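Local coordinates for lipoprotein (Streptococcus pneumoniae serotype 4, PDB 6JF1) that binds L-methionine between its two lobes and probably delivers it to a methionine ABC importer of the bacterial membrane, at residues A[136-141]-A[145-150]; A[167-172]-A[181-186]; A[127-132]-A[196-201]; A[86-91]-A[230-235]. One frame throughout, in Å; residues are numbered along the deposited sequence.

Contact 1 (A[136-141]-A[145-150]); sequences AVPNDA and SRALYL. With ZN (zinc ion), chain G; MET (methionine), chain B.
A strand-turn-helix unit of one lobe of the binding protein is formed here: strand 134-138 runs out through a short turn into helix 141-153, which folds back over it. A147 presses its CB against V137, 3.8 Å from V137 CB and equally close to V137 CG1. A147 CB also meets P138 CD, at 3.9 Å. The CA atoms of V137 and A147 are 6.1 Å apart. Early in the helix S145 N donates to A141 O at 3.1 Å, with an N-H...O angle of 161°. S145 OG takes its bond elsewhere, with A167 N. D140 is the N-cap residue: its side chain caps a backbone N in the first turn of the helix, and its OD2 is also hydrogen-bonded to N143 ND2. The unit serves two sites, the turn a zinc ion and the helix the methionine. N139 O binds the zinc ion at 2.3 Å, together with two waters, E144 and E183. On the helix, R146 extends its whole chain, CG anti to the backbone N (chi1 -168°), and NH1 donates to the methionine carboxylate O at 2.9 Å, in a bent bond of 146°. That carboxylate lies at the guanidinium edge. NE of R146 is held in a salt bridge by E220, and W229 makes a cation-pi contact with the R146 guanidinium. Such an arginine gripping the ligand carboxylate suits an amino-acid-binding cleft.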
loop_
_atom_site.group_PDB
_atom_site.type_symbol
_atom_site.label_atom_id
_atom_site.label_comp_id
_atom_site.label_asym_id
_atom_site.label_seq_id
_atom_site.Cartn_x
_atom_site.Cartn_y
_atom_site.Cartn_z
ATOM N N ALA A 136 13.241 -3.143 -10.289
ATOM C CA ALA A 136 13.137 -2.880 -8.832
ATOM C C ALA A 136 11.795 -3.392 -8.304
ATOM O O ALA A 136 10.762 -3.206 -8.955
ATOM C CB ALA A 136 13.247 -1.398 -8.577
ATOM N N VAL A 137 11.832 -4.015 -7.134
ATOM C CA VAL A 137 10.632 -4.515 -6.461
ATOM C C VAL A 137 10.716 -4.152 -4.965
ATOM O O VAL A 137 11.803 -3.922 -4.444
ATOM C CB VAL A 137 10.455 -6.041 -6.653
ATOM C CG1 VAL A 137 10.302 -6.420 -8.124
ATOM C CG2 VAL A 137 11.568 -6.855 -5.979
ATOM N N PRO A 138 9.568 -4.078 -4.269
ATOM C CA PRO A 138 9.604 -3.847 -2.823
ATOM C C PRO A 138 10.340 -4.988 -2.087
ATOM O O PRO A 138 10.421 -6.118 -2.569
ATOM C CB PRO A 138 8.139 -3.786 -2.372
ATOM C CG PRO A 138 7.354 -3.515 -3.642
ATOM C CD PRO A 138 8.159 -4.172 -4.747
ATOM N N ASN A 139 10.853 -4.709 -0.910
ATOM C CA ASN A 139 11.726 -5.668 -0.239
ATOM C C ASN A 139 11.045 -6.196 1.032
ATOM O O ASN A 139 11.627 -6.983 1.729
ATOM C CB ASN A 139 13.084 -5.032 0.089
ATOM C CG ASN A 139 13.017 -3.900 1.108
ATOM O OD1 ASN A 139 11.954 -3.564 1.619
ATOM N ND2 ASN A 139 14.152 -3.287 1.426
ATOM N N ASP A 140 9.838 -5.754 1.395
ATOM C CA ASP A 140 9.173 -6.403 2.571
ATOM C C ASP A 140 8.509 -7.704 2.092
ATOM O O ASP A 140 8.014 -7.749 0.979
ATOM C CB ASP A 140 8.175 -5.427 3.214
ATOM C CG ASP A 140 7.093 -5.067 2.202
ATOM O OD1 ASP A 140 7.425 -4.296 1.241
ATOM O OD2 ASP A 140 5.955 -5.641 2.327
ATOM N N ALA A 141 8.450 -8.752 2.923
ATOM C CA ALA A 141 8.118 -10.109 2.452
ATOM C C ALA A 141 6.854 -10.143 1.579
ATOM O O ALA A 141 6.867 -10.816 0.551
ATOM C CB ALA A 141 7.977 -11.045 3.634
ATOM N N SER A 145 6.957 -10.626 -2.506
ATOM C CA SER A 145 6.296 -11.802 -3.050
ATOM C C SER A 145 5.290 -11.400 -4.138
ATOM O O SER A 145 5.248 -11.982 -5.235
ATOM C CB SER A 145 5.602 -12.587 -1.949
ATOM O OG SER A 145 5.000 -13.750 -2.489
ATOM N N ARG A 146 4.460 -10.422 -3.806
ATOM C CA ARG A 146 3.419 -9.935 -4.694
ATOM C C ARG A 146 4.040 -9.465 -6.012
ATOM O O ARG A 146 3.513 -9.770 -7.083
ATOM C CB ARG A 146 2.755 -8.733 -4.013
ATOM C CG ARG A 146 1.461 -8.297 -4.679
ATOM C CD ARG A 146 1.010 -7.029 -3.992
ATOM N NE ARG A 146 -0.349 -6.651 -4.392
ATOM C CZ ARG A 146 -0.953 -5.560 -3.919
ATOM N NH1 ARG A 146 -0.302 -4.768 -3.076
ATOM N NH2 ARG A 146 -2.187 -5.272 -4.301
ATOM N N ALA A 147 5.150 -8.714 -5.932
ATOM C CA ALA A 147 5.797 -8.212 -7.104
ATOM C C ALA A 147 6.330 -9.384 -7.959
ATOM O O ALA A 147 6.272 -9.338 -9.176
ATOM C CB ALA A 147 6.915 -7.283 -6.679
ATOM N N LEU A 148 6.912 -10.390 -7.315
ATOM C CA LEU A 148 7.501 -11.531 -8.024
ATOM C C LEU A 148 6.423 -12.362 -8.733
ATOM O O LEU A 148 6.610 -12.768 -9.902
ATOM C CB LEU A 148 8.305 -12.380 -7.033
ATOM C CG LEU A 148 9.587 -11.699 -6.565
ATOM C CD1 LEU A 148 10.247 -12.489 -5.454
ATOM C CD2 LEU A 148 10.536 -11.497 -7.735
ATOM N N TYR A 149 5.305 -12.626 -8.052
ATOM C CA TYR A 149 4.235 -13.307 -8.771
ATOM C C TYR A 149 3.744 -12.465 -9.962
ATOM O O TYR A 149 3.344 -13.020 -10.988
ATOM C CB TYR A 149 3.094 -13.670 -7.827
ATOM C CG TYR A 149 3.365 -14.881 -6.978
ATOM C CD1 TYR A 149 3.345 -16.159 -7.537
ATOM C CD2 TYR A 149 3.591 -14.767 -5.612
ATOM C CE1 TYR A 149 3.558 -17.295 -6.763
ATOM C CE2 TYR A 149 3.819 -15.889 -4.828
ATOM C CZ TYR A 149 3.802 -17.152 -5.406
ATOM O OH TYR A 149 3.985 -18.255 -4.629
ATOM N N LEU A 150 3.746 -11.144 -9.807
ATOM C CA LEU A 150 3.381 -10.210 -10.877
ATOM C C LEU A 150 4.345 -10.353 -12.059
ATOM O O LEU A 150 3.917 -10.375 -13.230
ATOM C CB LEU A 150 3.429 -8.759 -10.375
ATOM C CG LEU A 150 2.903 -7.741 -11.393
ATOM C CD1 LEU A 150 1.393 -7.684 -11.330
ATOM C CD2 LEU A 150 3.476 -6.357 -11.187
HETATM ZN ZN ZN G . 13.100 -8.687 1.100
HETATM N N MET B . -1.829 0.439 -0.045
HETATM C CA MET B . -0.784 -0.635 -0.256
HETATM C C MET B . -1.303 -1.592 -1.331
HETATM O O MET B . -0.523 -2.033 -2.198
HETATM C CB MET B . -0.539 -1.427 1.037
HETATM C CG MET B . 0.765 -2.254 0.993
HETATM S SD MET B . 1.005 -3.165 2.545
HETATM C CE MET B . 1.713 -1.889 3.599
HETATM O OXT MET B . -2.537 -1.871 -1.357
HETATM O O HOH W 1 13.843 -10.999 1.085
HETATM O O HOH W 2 11.920 -10.076 1.948
#

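Contact 2 (A[167-172]-A[181-186]); sequences ATVANI and ITELDA. With ZN (zinc ion), chain H; ZN (zinc ion), chain G.
Both carboxylate oxygens of E183 are gripped by metal. OE2 binds one zinc ion at 2.0 Å, and OE1 binds a second at 2.2 Å. The carboxylate therefore bridges the two ions, and water 1 bridges them as well, at 1.9 Å from the first. E144 also takes part in both sites, and N139 O and water 2 complete the second. E183 CG lies between the backbone N and the carbonyl carbon (chi1 63°), and the chain beyond it is extended, which carries the carboxylate out to the pair of ions. Two metals should hold its rotation fixed and probably keep it ionised. The loop 167-172 meets strand 180-184 through apolar groups next to this site. V169 lays CG2 against the carboxylate, 3.9 Å from E183 OE2. V169 CG2 also packs on I181 CG2, at 4.2 Å. Further along, I172 CD1 packs on I181 CG1 at 3.8 Å, the two side chains crossing at a slant. The loop keeps its own shape. T168 N donates to N171 OD1 at 2.8 Å, nearly straight at 167°, in the carbonyl plane and on a lone pair. N171 N in turn reaches T168 O, which closes the short 3-10 turn. N171 ND2 is bonded to D160. The contact lies at the surface. I181 and E183 also touch V137 of strand 134-138, I181 reaches L151 of helix 141-153, and I172 leans on L159 of strand 158-159.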
loop_
_atom_site.group_PDB
_atom_site.type_symbol
_atom_site.label_atom_id
_atom_site.label_comp_id
_atom_site.label_asym_id
_atom_site.label_seq_id
_atom_site.Cartn_x
_atom_site.Cartn_y
_atom_site.Cartn_z
ATOM N N ALA A 167 6.960 -15.795 -2.249
ATOM C CA ALA A 167 8.138 -15.864 -3.121
ATOM C C ALA A 167 9.189 -14.833 -2.671
ATOM O O ALA A 167 8.859 -13.707 -2.260
ATOM C CB ALA A 167 7.756 -15.682 -4.574
ATOM N N THR A 168 10.452 -15.237 -2.741
ATOM C CA THR A 168 11.567 -14.328 -2.603
ATOM C C THR A 168 12.375 -14.421 -3.896
ATOM O O THR A 168 12.119 -15.274 -4.764
ATOM C CB THR A 168 12.467 -14.683 -1.408
ATOM O OG1 THR A 168 13.296 -15.783 -1.782
ATOM C CG2 THR A 168 11.718 -14.990 -0.130
ATOM N N VAL A 169 13.342 -13.545 -4.019
ATOM C CA VAL A 169 14.183 -13.535 -5.212
ATOM C C VAL A 169 14.919 -14.883 -5.378
ATOM O O VAL A 169 15.127 -15.344 -6.508
ATOM C CB VAL A 169 15.136 -12.317 -5.211
ATOM C CG1 VAL A 169 16.032 -12.298 -6.435
ATOM C CG2 VAL A 169 14.371 -11.005 -5.126
ATOM N N ALA A 170 15.273 -15.549 -4.279
ATOM C CA ALA A 170 15.891 -16.887 -4.357
ATOM C C ALA A 170 14.922 -17.916 -4.970
ATOM O O ALA A 170 15.351 -19.032 -5.227
ATOM C CB ALA A 170 16.354 -17.372 -2.984
ATOM N N ASN A 171 13.653 -17.580 -5.203
ATOM C CA ASN A 171 12.717 -18.586 -5.730
ATOM C C ASN A 171 12.533 -18.415 -7.228
ATOM O O ASN A 171 11.633 -19.049 -7.814
ATOM C CB ASN A 171 11.331 -18.490 -5.094
ATOM C CG ASN A 171 11.338 -18.810 -3.616
ATOM O OD1 ASN A 171 11.078 -17.933 -2.797
ATOM N ND2 ASN A 171 11.592 -20.060 -3.266
ATOM N N ILE A 172 13.324 -17.550 -7.851
ATOM C CA ILE A 172 13.260 -17.442 -9.284
ATOM C C ILE A 172 13.931 -18.684 -9.912
ATOM O O ILE A 172 15.126 -18.929 -9.684
ATOM C CB ILE A 172 13.887 -16.127 -9.757
ATOM C CG1 ILE A 172 13.185 -14.926 -9.105
ATOM C CG2 ILE A 172 13.834 -16.046 -11.280
ATOM C CD1 ILE A 172 13.639 -13.589 -9.637
ATOM N N ILE A 181 17.040 -8.417 -10.552
ATOM C CA ILE A 181 15.908 -8.084 -9.708
ATOM C C ILE A 181 16.466 -7.467 -8.424
ATOM O O ILE A 181 17.166 -8.114 -7.664
ATOM C CB ILE A 181 14.976 -9.288 -9.434
ATOM C CG1 ILE A 181 14.624 -10.085 -10.700
ATOM C CG2 ILE A 181 13.720 -8.826 -8.691
ATOM C CD1 ILE A 181 13.849 -9.338 -11.771
ATOM N N THR A 182 16.175 -6.192 -8.231
ATOM C CA THR A 182 16.759 -5.439 -7.151
ATOM C C THR A 182 15.646 -5.055 -6.172
ATOM O O THR A 182 14.714 -4.328 -6.540
ATOM C CB THR A 182 17.439 -4.194 -7.738
ATOM O OG1 THR A 182 18.566 -4.690 -8.462
ATOM C CG2 THR A 182 17.877 -3.174 -6.709
ATOM N N GLU A 183 15.752 -5.524 -4.931
ATOM C CA GLU A 183 14.699 -5.210 -3.991
ATOM C C GLU A 183 15.074 -3.925 -3.243
ATOM O O GLU A 183 16.224 -3.714 -2.821
ATOM C CB GLU A 183 14.344 -6.434 -3.145
ATOM C CG GLU A 183 15.472 -6.923 -2.276
ATOM C CD GLU A 183 14.947 -7.980 -1.334
ATOM O OE1 GLU A 183 14.487 -7.574 -0.242
ATOM O OE2 GLU A 183 14.931 -9.182 -1.715
ATOM N N LEU A 184 14.122 -3.023 -3.172
ATOM C CA LEU A 184 14.332 -1.756 -2.484
ATOM C C LEU A 184 13.207 -1.579 -1.458
ATOM O O LEU A 184 12.176 -2.266 -1.531
ATOM C CB LEU A 184 14.259 -0.611 -3.500
ATOM C CG LEU A 184 15.262 -0.624 -4.658
ATOM C CD1 LEU A 184 14.932 0.486 -5.669
ATOM C CD2 LEU A 184 16.695 -0.456 -4.137
ATOM N N ASP A 185 13.375 -0.608 -0.551
ATOM C CA ASP A 185 12.205 -0.210 0.256
ATOM C C ASP A 185 11.024 0.094 -0.684
ATOM O O ASP A 185 11.214 0.636 -1.791
ATOM C CB ASP A 185 12.550 0.853 1.292
ATOM C CG ASP A 185 11.476 0.964 2.356
ATOM O OD1 ASP A 185 11.588 0.238 3.379
ATOM O OD2 ASP A 185 10.501 1.778 2.153
ATOM N N ALA A 186 9.827 -0.365 -0.291
ATOM C CA ALA A 186 8.593 -0.097 -1.057
ATOM C C ALA A 186 8.490 1.410 -1.343
ATOM O O ALA A 186 8.054 1.833 -2.429
ATOM C CB ALA A 186 7.385 -0.594 -0.286
HETATM ZN ZN ZN H . 14.142 -10.781 -0.829
HETATM ZN ZN ZN G . 13.100 -8.687 1.100
HETATM O O HOH W 1 13.843 -10.999 1.085
HETATM O O HOH W 2 11.920 -10.076 1.948
#

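Contact 3 (A[127-132]-A[196-201]); sequences EDIPAN and VDAAVV
The loop 127-132 passes the start of strand 198-201 without pairing with it; the nearest CA atoms are those of I129 and D197, 6.7 Å apart. Contact is made by three side-chain meetings, and the two made by I129 are loose. I129 sends CD1 toward the methyl of A198, with 4.4 Å between I129 CD1 and A198 CB. Its other branch, I129 CG2, lies 4.5 Å from D197 CB. P130 brings the CG corner of its ring to the carboxylate of D197, and P130 CG is 3.9 Å from D197 OD1. The two groups meet at an angle, with ring carbons against an oxygen. This is packing at the end of the mixed sheet of one lobe. Strand 198-201 lies there between strand 111-117, antiparallel to it, and strand 134-138, parallel to it. The loop 127-132 is the connection that leads into strand 134-138. D197 is the polar residue of the contact. Its CG is anti to the carbonyl carbon (chi1 -66°), which turns the carboxylate toward the loop. There OD2 accepts from the backbone N of E134 and OD1 is hydrogen-bonded to Y123 OH, which satisfies both oxygens from outside the two segments. On the loop side, K177 NZ donates to the backbone oxygens of E127 and I129.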
loop_
_atom_site.group_PDB
_atom_site.type_symbol
_atom_site.label_atom_id
_atom_site.label_comp_id
_atom_site.label_asym_id
_atom_site.label_seq_id
_atom_site.Cartn_x
_atom_site.Cartn_y
_atom_site.Cartn_z
ATOM N N GLU A 127 7.491 -6.932 -23.329
ATOM C CA GLU A 127 8.369 -7.629 -24.292
ATOM C C GLU A 127 9.583 -6.757 -24.652
ATOM O O GLU A 127 10.636 -7.285 -25.003
ATOM C CB GLU A 127 7.542 -8.124 -25.489
ATOM C CG GLU A 127 7.290 -7.070 -26.557
ATOM N N ASP A 128 9.487 -5.445 -24.477
ATOM C CA ASP A 128 10.574 -4.534 -24.839
ATOM C C ASP A 128 11.582 -4.371 -23.695
ATOM O O ASP A 128 12.651 -3.756 -23.904
ATOM C CB ASP A 128 10.044 -3.168 -25.288
ATOM C CG ASP A 128 9.088 -3.223 -26.475
ATOM O OD1 ASP A 128 8.826 -4.338 -26.984
ATOM O OD2 ASP A 128 8.620 -2.146 -26.889
ATOM N N ILE A 129 11.289 -4.866 -22.489
ATOM C CA ILE A 129 12.316 -4.758 -21.439
ATOM C C ILE A 129 13.563 -5.467 -21.996
ATOM O O ILE A 129 13.453 -6.550 -22.547
ATOM C CB ILE A 129 11.844 -5.310 -20.069
ATOM C CG1 ILE A 129 10.740 -4.452 -19.443
ATOM C CG2 ILE A 129 13.017 -5.458 -19.112
ATOM C CD1 ILE A 129 9.738 -5.232 -18.615
ATOM N N PRO A 130 14.729 -4.825 -21.922
ATOM C CA PRO A 130 15.893 -5.474 -22.498
ATOM C C PRO A 130 16.481 -6.609 -21.647
ATOM O O PRO A 130 16.412 -6.603 -20.412
ATOM C CB PRO A 130 16.958 -4.370 -22.590
ATOM C CG PRO A 130 16.559 -3.400 -21.517
ATOM C CD PRO A 130 15.046 -3.456 -21.513
ATOM N N ALA A 131 17.090 -7.550 -22.358
ATOM C CA ALA A 131 18.003 -8.486 -21.801
ATOM C C ALA A 131 19.009 -7.734 -20.926
ATOM O O ALA A 131 19.440 -6.655 -21.285
ATOM C CB ALA A 131 18.689 -9.226 -22.919
ATOM N N ASN A 132 19.337 -8.311 -19.771
ATOM C CA ASN A 132 20.283 -7.712 -18.800
ATOM C C ASN A 132 19.665 -6.492 -18.092
ATOM O O ASN A 132 20.354 -5.812 -17.294
ATOM C CB ASN A 132 21.619 -7.323 -19.440
ATOM C CG ASN A 132 22.289 -8.474 -20.163
ATOM O OD1 ASN A 132 22.222 -9.620 -19.733
ATOM N ND2 ASN A 132 22.938 -8.177 -21.271
ATOM N N VAL A 196 16.222 2.645 -13.573
ATOM C CA VAL A 196 16.093 1.210 -13.828
ATOM C C VAL A 196 15.213 1.037 -15.064
ATOM O O VAL A 196 14.684 2.012 -15.592
ATOM C CB VAL A 196 15.578 0.407 -12.612
ATOM C CG1 VAL A 196 16.489 0.563 -11.406
ATOM C CG2 VAL A 196 14.131 0.737 -12.238
ATOM N N ASP A 197 15.029 -0.205 -15.478
ATOM C CA ASP A 197 14.260 -0.503 -16.681
ATOM C C ASP A 197 12.746 -0.530 -16.402
ATOM O O ASP A 197 11.930 -0.126 -17.255
ATOM C CB ASP A 197 14.845 -1.752 -17.364
ATOM C CG ASP A 197 16.242 -1.454 -17.880
ATOM O OD1 ASP A 197 16.337 -0.577 -18.776
ATOM O OD2 ASP A 197 17.229 -2.009 -17.317
ATOM N N ALA A 198 12.383 -1.057 -15.233
ATOM C CA ALA A 198 10.998 -1.140 -14.766
ATOM C C ALA A 198 11.026 -1.272 -13.236
ATOM O O ALA A 198 12.076 -1.604 -12.682
ATOM C CB ALA A 198 10.263 -2.304 -15.419
ATOM N N ALA A 199 9.888 -1.004 -12.587
ATOM C CA ALA A 199 9.728 -1.132 -11.087
ATOM C C ALA A 199 8.295 -1.549 -10.761
ATOM O O ALA A 199 7.334 -1.089 -11.414
ATOM C CB ALA A 199 10.068 0.175 -10.360
ATOM N N VAL A 200 8.154 -2.394 -9.752
ATOM C CA VAL A 200 6.828 -2.646 -9.177
ATOM C C VAL A 200 6.606 -1.630 -8.053
ATOM O O VAL A 200 7.476 -1.458 -7.149
ATOM C CB VAL A 200 6.657 -4.107 -8.728
ATOM C CG1 VAL A 200 5.280 -4.365 -8.100
ATOM C CG2 VAL A 200 6.904 -5.050 -9.912
ATOM N N VAL A 201 5.462 -0.928 -8.160
ATOM C CA VAL A 201 5.202 0.204 -7.279
ATOM C C VAL A 201 3.801 0.113 -6.654
ATOM O O VAL A 201 2.788 0.117 -7.367
ATOM C CB VAL A 201 5.350 1.530 -8.029
ATOM C CG1 VAL A 201 5.146 2.674 -7.047
ATOM C CG2 VAL A 201 6.705 1.622 -8.746
#

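Contact 4 (A[86-91]-A[230-235]); sequences NFLNNW and YNIIVA. With MET (methionine), chain B.
Helix 85-95 packs on strand 231-235 of the larger mixed sheet, at the edge of the methionine pocket. The tight part is a single leucine, L88, set against two strand residues. L88 CD2 lies only 3.5 Å from I232 CD1, closer than usual for two carbons, and 3.9 Å from V234 CG2. L88 and I232 lie nearly perpendicular. L88 and V234 instead run antiparallel past each other. I232 CG1 is flanked by its own backbone N and C (chi1 50°), and the extended chi2 (174°) then points CD1 at the helix. All three residues are buried, and Q83 of strand 79-84 touches both L88 and V234. By contrast, the helix faces solvent at N89; N86 and N90 are partly exposed, with N86 ND2 bonded to Q228. At the pocket end the two segments meet the ligand rather than each other. F87 puts one ring face under the methionine CE, 3.6 Å above the plane and displaced from the ring centre, and F87 CB touches the sulfur. N231 grips the other end of the ligand: the methionine N donates to N231 OD1 at 2.8 Å, while N231 ND2 donates to methionine OXT, also at 2.8 Å and nearly straight at 168°.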
loop_
_atom_site.group_PDB
_atom_site.type_symbol
_atom_site.label_atom_id
_atom_site.label_comp_id
_atom_site.label_asym_id
_atom_site.label_seq_id
_atom_site.Cartn_x
_atom_site.Cartn_y
_atom_site.Cartn_z
ATOM N N ASN A 86 -2.403 -9.210 4.059
ATOM C CA ASN A 86 -1.181 -10.052 4.058
ATOM C C ASN A 86 -0.045 -9.365 4.812
ATOM O O ASN A 86 0.700 -10.022 5.556
ATOM C CB ASN A 86 -0.669 -10.337 2.655
ATOM C CG ASN A 86 -1.363 -11.532 2.035
ATOM O OD1 ASN A 86 -2.106 -12.260 2.711
ATOM N ND2 ASN A 86 -1.124 -11.736 0.756
ATOM N N PHE A 87 0.102 -8.058 4.578
ATOM C CA PHE A 87 1.135 -7.307 5.257
ATOM C C PHE A 87 0.893 -7.409 6.766
ATOM O O PHE A 87 1.856 -7.583 7.546
ATOM C CB PHE A 87 1.146 -5.830 4.812
ATOM C CG PHE A 87 2.326 -5.062 5.346
ATOM C CD1 PHE A 87 2.268 -4.447 6.595
ATOM C CD2 PHE A 87 3.512 -4.973 4.611
ATOM C CE1 PHE A 87 3.362 -3.760 7.097
ATOM C CE2 PHE A 87 4.611 -4.302 5.133
ATOM C CZ PHE A 87 4.531 -3.668 6.364
ATOM N N LEU A 88 -0.372 -7.235 7.187
ATOM C CA LEU A 88 -0.716 -7.256 8.640
ATOM C C LEU A 88 -0.386 -8.622 9.269
ATOM O O LEU A 88 0.272 -8.699 10.319
ATOM C CB LEU A 88 -2.209 -6.950 8.867
ATOM C CG LEU A 88 -2.631 -7.122 10.336
ATOM C CD1 LEU A 88 -1.803 -6.197 11.257
ATOM C CD2 LEU A 88 -4.122 -6.861 10.520
ATOM N N ASN A 89 -0.914 -9.676 8.648
ATOM C CA ASN A 89 -0.685 -11.060 9.112
ATOM C C ASN A 89 0.819 -11.303 9.246
ATOM O O ASN A 89 1.273 -11.811 10.249
ATOM C CB ASN A 89 -1.348 -12.080 8.182
ATOM C CG ASN A 89 -2.869 -12.008 8.236
ATOM O OD1 ASN A 89 -3.459 -11.781 9.298
ATOM N ND2 ASN A 89 -3.527 -12.173 7.097
ATOM N N ASN A 90 1.581 -10.916 8.243
ATOM C CA ASN A 90 3.006 -11.148 8.287
ATOM C C ASN A 90 3.675 -10.340 9.422
ATOM O O ASN A 90 4.565 -10.855 10.134
ATOM C CB ASN A 90 3.648 -10.851 6.932
ATOM C CG ASN A 90 5.138 -11.116 6.945
ATOM O OD1 ASN A 90 5.544 -12.270 6.839
ATOM N ND2 ASN A 90 5.944 -10.075 7.105
ATOM N N TRP A 91 3.291 -9.073 9.563
ATOM C CA TRP A 91 3.853 -8.198 10.590
ATOM C C TRP A 91 3.541 -8.764 11.995
ATOM O O TRP A 91 4.388 -8.732 12.876
ATOM C CB TRP A 91 3.292 -6.772 10.457
ATOM C CG TRP A 91 4.006 -5.821 11.375
ATOM C CD1 TRP A 91 5.142 -5.106 11.093
ATOM C CD2 TRP A 91 3.692 -5.545 12.750
ATOM N NE1 TRP A 91 5.527 -4.356 12.183
ATOM C CE2 TRP A 91 4.658 -4.618 13.216
ATOM C CE3 TRP A 91 2.642 -5.927 13.607
ATOM C CZ2 TRP A 91 4.626 -4.109 14.514
ATOM C CZ3 TRP A 91 2.623 -5.437 14.901
ATOM C CH2 TRP A 91 3.607 -4.540 15.342
ATOM N N TYR A 230 -6.714 -6.710 0.076
ATOM C CA TYR A 230 -7.624 -5.633 0.577
ATOM C C TYR A 230 -6.916 -4.831 1.680
ATOM O O TYR A 230 -6.395 -5.404 2.634
ATOM C CB TYR A 230 -8.904 -6.185 1.200
ATOM C CG TYR A 230 -9.946 -6.620 0.202
ATOM C CD1 TYR A 230 -9.627 -6.770 -1.137
ATOM C CD2 TYR A 230 -11.250 -6.893 0.607
ATOM C CE1 TYR A 230 -10.566 -7.217 -2.058
ATOM C CE2 TYR A 230 -12.214 -7.314 -0.299
ATOM C CZ TYR A 230 -11.857 -7.489 -1.632
ATOM O OH TYR A 230 -12.781 -7.865 -2.563
ATOM N N ASN A 231 -6.996 -3.507 1.584
ATOM C CA ASN A 231 -6.522 -2.610 2.667
ATOM C C ASN A 231 -7.576 -2.568 3.783
ATOM O O ASN A 231 -8.764 -2.830 3.546
ATOM C CB ASN A 231 -6.166 -1.222 2.116
ATOM C CG ASN A 231 -4.872 -1.252 1.329
ATOM O OD1 ASN A 231 -3.995 -0.434 1.562
ATOM N ND2 ASN A 231 -4.742 -2.154 0.354
ATOM N N ILE A 232 -7.124 -2.203 4.977
ATOM C CA ILE A 232 -7.841 -2.374 6.217
ATOM C C ILE A 232 -7.548 -1.195 7.170
ATOM O O ILE A 232 -6.474 -0.497 7.084
ATOM C CB ILE A 232 -7.457 -3.727 6.887
ATOM C CG1 ILE A 232 -5.935 -3.922 6.996
ATOM C CG2 ILE A 232 -8.101 -4.913 6.151
ATOM C CD1 ILE A 232 -5.493 -5.188 7.774
ATOM N N ILE A 233 -8.466 -1.031 8.130
ATOM C CA ILE A 233 -8.235 -0.213 9.291
ATOM C C ILE A 233 -7.878 -1.179 10.421
ATOM O O ILE A 233 -8.538 -2.225 10.595
ATOM C CB ILE A 233 -9.488 0.591 9.709
ATOM C CG1 ILE A 233 -10.137 1.367 8.551
ATOM C CG2 ILE A 233 -9.137 1.517 10.870
ATOM C CD1 ILE A 233 -9.239 2.393 7.951
ATOM N N VAL A 234 -6.894 -0.789 11.222
ATOM C CA VAL A 234 -6.325 -1.711 12.186
ATOM C C VAL A 234 -6.226 -1.036 13.562
ATOM O O VAL A 234 -5.849 0.127 13.658
ATOM C CB VAL A 234 -4.943 -2.187 11.687
ATOM C CG1 VAL A 234 -4.133 -2.865 12.772
ATOM C CG2 VAL A 234 -5.064 -3.109 10.493
ATOM N N ALA A 235 -6.487 -1.817 14.623
ATOM C CA ALA A 235 -6.347 -1.387 15.995
ATOM C C ALA A 235 -5.653 -2.490 16.810
ATOM O O ALA A 235 -5.517 -3.614 16.351
ATOM C CB ALA A 235 -7.715 -1.062 16.600
HETATM N N MET B . -1.829 0.439 -0.045
HETATM C CA MET B . -0.784 -0.635 -0.256
HETATM C C MET B . -1.303 -1.592 -1.331
HETATM O O MET B . -0.523 -2.033 -2.198
HETATM C CB MET B . -0.539 -1.427 1.037
HETATM C CG MET B . 0.765 -2.254 0.993
HETATM S SD MET B . 1.005 -3.165 2.545
HETATM C CE MET B . 1.713 -1.889 3.599
HETATM O OXT MET B . -2.537 -1.871 -1.357
#

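Overall arrangement
Contacts 1, 2 and 3 belong to one lobe and share its sheet. Strand 134-138 lies between 180-184 and 198-201, bonded through V137 O to L184 N (2.8 Å) on one side and A136 O to V200 N (2.8 Å) on the other. Contacts 1 and 2 have centres about 6 Å apart and hold a zinc ion and two waters in common. Contact 4 reaches the other sheet. Its centre is about 17 Å from that of contact 1 and 29 Å from that of contact 3. Contacts 1 and 4 meet at the methionine, which R146 and N231 hold at its carboxylate, and D140 OD2 lies 3.4 Å from F87 CE2.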